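Local coordinates for hemerythrin HHE cation binding domain protein (Mycobacterium kansasii, PDB 6TYJ) that binds zinc and iron ions within a hemerythrin-like helical bundle and is otherwise of unestablished physiological role, at residues I57-D60 with L61-A65. Residues are numbered along the deposited sequence; the frame is centred on the assembly and turned at random. Where two conformers were deposited one is given.
With ZN (zinc ion), chain B; ZN (zinc ion), chain D.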
loop_
_atom_site.group_PDB
_atom_site.type_symbol
_atom_site.label_atom_id
_atom_site.label_comp_id
_atom_site.label_asym_id
_atom_site.label_seq_id
_atom_site.Cartn_x
_atom_site.Cartn_y
_atom_site.Cartn_z
ATOM N N ILE A 57 6.261 -4.436 2.807
ATOM C CA ILE A 57 6.716 -5.637 2.117
ATOM C C ILE A 57 7.343 -5.284 0.779
ATOM O O ILE A 57 8.320 -5.953 0.378
ATOM C CB ILE A 57 5.625 -6.720 1.968
ATOM C CG1 ILE A 57 4.518 -6.317 1.002
ATOM C CG2 ILE A 57 5.058 -7.120 3.334
ATOM C CD1 ILE A 57 3.582 -7.482 0.726
ATOM N N GLU A 58 6.879 -4.226 0.103
ATOM C CA GLU A 58 7.530 -3.798 -1.131
ATOM C C GLU A 58 8.951 -3.313 -0.830
ATOM O O GLU A 58 9.920 -3.763 -1.468
ATOM C CB GLU A 58 6.647 -2.746 -1.854
ATOM C CG GLU A 58 5.476 -3.385 -2.575
ATOM C CD GLU A 58 4.577 -2.383 -3.211
ATOM O OE1 GLU A 58 4.659 -1.210 -2.875
ATOM O OE2 GLU A 58 3.774 -2.825 -4.047
ATOM N N ASP A 59 9.114 -2.441 0.184
ATOM C CA ASP A 59 10.423 -1.861 0.441
ATOM C C ASP A 59 11.391 -2.867 1.059
ATOM O O ASP A 59 12.594 -2.775 0.820
ATOM C CB ASP A 59 10.303 -0.664 1.382
ATOM C CG ASP A 59 9.727 0.562 0.707
ATOM O OD1 ASP A 59 9.815 0.653 -0.545
ATOM O OD2 ASP A 59 9.219 1.429 1.436
ATOM N N ASP A 60 10.882 -3.822 1.845
ATOM C CA ASP A 60 11.758 -4.697 2.633
ATOM C C ASP A 60 12.080 -6.007 1.940
ATOM O O ASP A 60 13.127 -6.618 2.244
ATOM C CB ASP A 60 11.097 -5.012 3.977
ATOM C CG ASP A 60 10.865 -3.770 4.834
ATOM O OD1 ASP A 60 11.395 -2.676 4.515
ATOM O OD2 ASP A 60 10.185 -3.904 5.869
ATOM N N LEU A 61 11.212 -6.477 1.044
ATOM C CA LEU A 61 11.392 -7.777 0.407
ATOM C C LEU A 61 11.352 -7.686 -1.113
ATOM O O LEU A 61 12.266 -8.173 -1.786
ATOM C CB LEU A 61 10.341 -8.767 0.909
ATOM C CG LEU A 61 10.585 -9.227 2.351
ATOM C CD1 LEU A 61 9.434 -9.996 2.959
ATOM C CD2 LEU A 61 11.836 -10.085 2.370
ATOM N N TYR A 62 10.303 -7.084 -1.683
ATOM C CA TYR A 62 10.126 -7.225 -3.127
ATOM C C TYR A 62 11.093 -6.342 -3.914
ATOM O O TYR A 62 11.790 -6.815 -4.822
ATOM C CB TYR A 62 8.681 -6.880 -3.496
ATOM C CG TYR A 62 8.385 -7.125 -4.969
ATOM C CD1 TYR A 62 8.393 -8.413 -5.482
ATOM C CD2 TYR A 62 8.126 -6.066 -5.842
ATOM C CE1 TYR A 62 8.114 -8.644 -6.824
ATOM C CE2 TYR A 62 7.866 -6.293 -7.206
ATOM C CZ TYR A 62 7.863 -7.580 -7.678
ATOM O OH TYR A 62 7.598 -7.852 -9.005
ATOM N N TYR A 63 11.116 -5.043 -3.620
ATOM C CA TYR A 63 12.001 -4.171 -4.373
ATOM C C TYR A 63 13.480 -4.540 -4.192
ATOM O O TYR A 63 14.221 -4.424 -5.181
ATOM C CB TYR A 63 11.726 -2.703 -4.001
ATOM C CG TYR A 63 10.417 -2.147 -4.502
ATOM C CD1 TYR A 63 9.786 -2.732 -5.577
ATOM C CD2 TYR A 63 9.817 -1.043 -3.891
ATOM C CE1 TYR A 63 8.572 -2.225 -6.071
ATOM C CE2 TYR A 63 8.612 -0.537 -4.380
ATOM C CZ TYR A 63 8.000 -1.152 -5.462
ATOM O OH TYR A 63 6.801 -0.690 -5.998
ATOM N N PRO A 64 13.969 -5.013 -3.022
ATOM C CA PRO A 64 15.380 -5.425 -2.961
ATOM C C PRO A 64 15.699 -6.570 -3.908
ATOM O O PRO A 64 16.799 -6.605 -4.490
ATOM C CB PRO A 64 15.558 -5.801 -1.479
ATOM C CG PRO A 64 14.607 -4.837 -0.773
ATOM C CD PRO A 64 13.381 -4.829 -1.674
ATOM N N ALA A 65 14.762 -7.514 -4.072
ATOM C CA ALA A 65 14.944 -8.615 -5.009
ATOM C C ALA A 65 15.042 -8.117 -6.440
ATOM O O ALA A 65 15.649 -8.778 -7.303
ATOM C CB ALA A 65 13.788 -9.607 -4.887
HETATM ZN ZN ZN B . 2.070 -2.127 -4.620
HETATM ZN ZN ZN D . 8.619 2.932 0.333
HETATM O O HOH W 1 10.048 4.024 -0.314
HETATM O O HOH W 2 7.637 3.994 1.712
#
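Where Ile-57 to Asp-60 runs on into Leu-61 to Ala-65, helix 38-65 widens into a pi-type turn. Ile-57 O accepts from two amides: Tyr-62 N at 3.1 Å, in the carbonyl plane, and Leu-61 N at 3.0 Å, above that plane. The wide spacing repeats one residue on, with Tyr-63 N 2.8 Å from Glu-58 O. Pro-64, having no N-H, kinks the helix, and its CG sits 3.3 Å from Asp-59 O.

Glu-58 and Tyr-63 run side by side in the same direction. The Glu-58 CB lies over one face of the Tyr-63 ring, a CH-pi contact 4.2 Å from the centroid, while Asp-59 OD1 comes to the ring edge, 3.8 Å from CD2. Beyond CG the Glu-58 chain is extended (chi2 177°), which carries OE2 to a zinc ion at 1.9 Å; His-20, His-54, His-114 and Glu-118 complete that site. Asp-59 OD2 binds a different zinc at 2.0 Å, together with His-80 and two waters. Tyr-62 turns away to bond Met-122 O through its hydroxyl.

Consecutive carboxylates thus serve separate metals, and Glu-58, whose OE1 binds a further zinc shared with His-80, bridges two ions, as carboxylates do in hemerythrin-type dimetal centres.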